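Local structure of chalcone synthase (Neurospora crassa, 3EUQ) at residues T6-Q11 against A222-L227. The protein appears to work as a type III polyketide synthase of the chalcone synthase family, an acyltransferase that makes pentaketides. The protein carries 1 engineered substitution. Sequence-based numbering, arbitrary orientation.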
ATOM      1  N   THR A   6      -7.123 -20.827   7.455  1.00 23.93           N
ATOM      2  CA  THR A   6      -8.046 -21.913   7.085  1.00 22.87           C
ATOM      3  C   THR A   6      -7.811 -22.442   5.671  1.00 22.98           C
ATOM      4  O   THR A   6      -8.296 -23.507   5.303  1.00 21.79           O
ATOM      5  CB  THR A   6      -9.526 -21.482   7.232  1.00 22.85           C
ATOM      6  OG1 THR A   6      -9.711 -20.197   6.631  1.00 22.59           O
ATOM      7  CG2 THR A   6      -9.936 -21.420   8.720  1.00 22.34           C
ATOM      8  N   GLY A   7      -7.051 -21.701   4.879  1.00 22.62           N
ATOM      9  CA  GLY A   7      -6.734 -22.162   3.537  1.00 22.36           C
ATOM     10  C   GLY A   7      -5.480 -21.496   3.062  1.00 23.03           C
ATOM     11  O   GLY A   7      -5.200 -20.358   3.443  1.00 22.33           O
ATOM     12  N   LEU A   8      -4.709 -22.220   2.254  1.00 23.28           N
ATOM     13  CA  LEU A   8      -3.524 -21.672   1.610  1.00 24.01           C
ATOM     14  C   LEU A   8      -3.574 -22.098   0.145  1.00 24.26           C
ATOM     15  O   LEU A   8      -4.046 -23.187  -0.178  1.00 24.03           O
ATOM     16  CB  LEU A   8      -2.217 -22.169   2.268  1.00 23.35           C
ATOM     17  CG  LEU A   8      -1.940 -21.953   3.765  1.00 24.63           C
ATOM     18  CD1 LEU A   8      -2.550 -23.091   4.585  1.00 23.66           C
ATOM     19  CD2 LEU A   8      -0.454 -21.878   4.069  1.00 24.39           C
ATOM     20  N   GLY A   9      -3.101 -21.224  -0.735  1.00 24.37           N
ATOM     21  CA  GLY A   9      -3.045 -21.523  -2.159  1.00 24.98           C
ATOM     22  C   GLY A   9      -1.824 -20.872  -2.761  1.00 25.33           C
ATOM     23  O   GLY A   9      -1.460 -19.763  -2.376  1.00 25.88           O
ATOM     24  N   VAL A  10      -1.202 -21.559  -3.713  1.00 25.37           N
ATOM     25  CA  VAL A  10       0.028 -21.097  -4.344  1.00 25.77           C
ATOM     26  C   VAL A  10      -0.068 -21.373  -5.831  1.00 25.75           C
ATOM     27  O   VAL A  10      -0.530 -22.432  -6.223  1.00 25.53           O
ATOM     28  CB  VAL A  10       1.282 -21.854  -3.802  1.00 25.85           C
ATOM     29  CG1 VAL A  10       2.567 -21.371  -4.500  1.00 26.26           C
ATOM     30  CG2 VAL A  10       1.404 -21.714  -2.278  1.00 26.09           C
ATOM     31  N   GLN A  11       0.361 -20.424  -6.657  1.00 26.17           N
ATOM     32  CA  GLN A  11       0.440 -20.671  -8.108  1.00 26.94           C
ATOM     33  C   GLN A  11       1.746 -20.139  -8.663  1.00 27.22           C
ATOM     34  O   GLN A  11       1.954 -18.924  -8.702  1.00 27.56           O
ATOM     35  CB  GLN A  11      -0.765 -20.042  -8.851  1.00 26.52           C
ATOM     36  CG  GLN A  11      -0.796 -20.274 -10.384  1.00 26.93           C
ATOM     37  CD  GLN A  11      -1.197 -21.696 -10.805  1.00 30.63           C
ATOM     38  OE1 GLN A  11      -1.607 -22.520  -9.983  1.00 31.39           O
ATOM     39  NE2 GLN A  11      -1.097 -21.974 -12.103  1.00 31.69           N
ATOM     40  N   ALA A 222      -8.797 -25.812  11.004  1.00 34.39           N
ATOM     41  CA  ALA A 222      -7.901 -24.794  10.465  1.00 32.71           C
ATOM     42  C   ALA A 222      -6.592 -25.485  10.093  1.00 31.68           C
ATOM     43  O   ALA A 222      -6.433 -26.686  10.331  1.00 31.30           O
ATOM     44  CB  ALA A 222      -7.673 -23.701  11.490  1.00 32.63           C
ATOM     45  N   ILE A 223      -5.666 -24.747   9.491  1.00 30.39           N
ATOM     46  CA  ILE A 223      -4.366 -25.324   9.154  1.00 29.16           C
ATOM     47  C   ILE A 223      -3.330 -24.836  10.150  1.00 28.00           C
ATOM     48  O   ILE A 223      -2.546 -25.619  10.682  1.00 27.67           O
ATOM     49  CB  ILE A 223      -3.983 -25.047   7.691  1.00 29.20           C
ATOM     50  CG1 ILE A 223      -5.002 -25.723   6.782  1.00 29.80           C
ATOM     51  CG2 ILE A 223      -2.599 -25.585   7.376  1.00 29.10           C
ATOM     52  CD1 ILE A 223      -5.284 -24.965   5.550  1.00 31.33           C
ATOM     53  N   TYR A 224      -3.341 -23.537  10.412  1.00 27.40           N
ATOM     54  CA  TYR A 224      -2.501 -22.970  11.454  1.00 26.54           C
ATOM     55  C   TYR A 224      -3.353 -22.031  12.273  1.00 26.53           C
ATOM     56  O   TYR A 224      -4.202 -21.336  11.730  1.00 27.38           O
ATOM     57  CB  TYR A 224      -1.329 -22.186  10.844  1.00 25.79           C
ATOM     58  CG  TYR A 224      -0.413 -22.969   9.932  1.00 25.00           C
ATOM     59  CD1 TYR A 224       0.628 -23.745  10.461  1.00 24.73           C
ATOM     60  CD2 TYR A 224      -0.534 -22.888   8.543  1.00 23.62           C
ATOM     61  CE1 TYR A 224       1.499 -24.453   9.632  1.00 23.58           C
ATOM     62  CE2 TYR A 224       0.332 -23.592   7.703  1.00 23.34           C
ATOM     63  CZ  TYR A 224       1.344 -24.378   8.261  1.00 23.85           C
ATOM     64  OH  TYR A 224       2.206 -25.084   7.456  1.00 24.26           O
ATOM     65  N   ASP A 225      -3.153 -22.026  13.583  1.00 26.67           N
ATOM     66  CA  ASP A 225      -3.654 -20.952  14.428  1.00 26.61           C
ATOM     67  C   ASP A 225      -2.547 -19.912  14.519  1.00 26.27           C
ATOM     68  O   ASP A 225      -1.383 -20.275  14.693  1.00 26.05           O
ATOM     69  CB  ASP A 225      -3.958 -21.469  15.832  1.00 27.13           C
ATOM     70  CG  ASP A 225      -5.039 -22.534  15.846  1.00 28.92           C
ATOM     71  OD1 ASP A 225      -6.064 -22.363  15.149  1.00 30.99           O
ATOM     72  OD2 ASP A 225      -4.856 -23.540  16.562  1.00 30.94           O
ATOM     73  N   LEU A 226      -2.903 -18.633  14.410  1.00 25.98           N
ATOM     74  CA  LEU A 226      -1.929 -17.549  14.535  1.00 25.27           C
ATOM     75  C   LEU A 226      -1.889 -17.057  15.979  1.00 25.29           C
ATOM     76  O   LEU A 226      -2.849 -16.449  16.472  1.00 25.12           O
ATOM     77  CB  LEU A 226      -2.245 -16.406  13.559  1.00 25.72           C
ATOM     78  CG  LEU A 226      -1.320 -15.176  13.527  1.00 25.27           C
ATOM     79  CD1 LEU A 226       0.136 -15.546  13.277  1.00 24.50           C
ATOM     80  CD2 LEU A 226      -1.787 -14.166  12.503  1.00 25.34           C
ATOM     81  N   LEU A 227      -0.770 -17.314  16.652  1.00 25.01           N
ATOM     82  CA  LEU A 227      -0.677 -17.033  18.083  1.00 25.26           C
ATOM     83  C   LEU A 227      -0.138 -15.659  18.395  1.00 25.11           C
ATOM     84  O   LEU A 227      -0.560 -15.028  19.361  1.00 25.52           O
ATOM     85  CB  LEU A 227       0.153 -18.097  18.805  1.00 24.94           C
ATOM     86  CG  LEU A 227      -0.322 -19.547  18.691  1.00 25.61           C
ATOM     87  CD1 LEU A 227       0.385 -20.401  19.744  1.00 26.54           C
ATOM     88  CD2 LEU A 227      -1.835 -19.654  18.845  1.00 25.95           C
TER
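Ile-223 meets Leu-8 where strand 4-11 runs on past the start of its antiparallel neighbour, strand 224-233, next to a classic beta bulge in which Ile-223 and Tyr-224 both face Ile-5. The site illustrates how a bulge can turn two successive residues to one side chain: each reaches a different methyl of Leu-8, Ile-223 its CD1 and Tyr-224 its CD2. Within the thiolase-like fold, strand 4-11 borders strand 204-211 of the N-terminal half and pairs with 224-233 of the C-terminal half, joining the two. A backbone hydrogen bond links Ile-223 to Ile-5, but none links 6-11 to 222-227, whose contact is van der Waals packing, mostly of apolar side chains.

Ile-223 can be traced outward. Ile-223 CB lies 3.9 Å from Leu-8 CD1, and Ile-223 CG2 comes to 3.7 Å from Leu-8 CD1. The other branch, CG1, lies beside the backbone N (chi1 -63°) and carries CD1 over the backbone of 6-11. There Ile-223 CD1 stands 3.4 Å from Thr-6 O and 3.7 Å from Gly-7 CA. Ile-223 CD1 also presses on Leu-8 CD1 at 3.5 Å, closer than usual van der Waals contact; an Ile-223 chi2 of 145°, well off a staggered value, is consistent with some crowding.

Glu-95 of helix 70-96 takes the Leu-8 N-H through OE1. On Tyr-224, the hydroxyl is hydrogen-bonded to the Leu-339 carbonyl of helix 334-342, which helps fix the ring. Leu-8 crosses this side chain at about a right angle, with Leu-8 CD2 at the ring's edge, near its plane, 4.1 Å from Tyr-224 CE2.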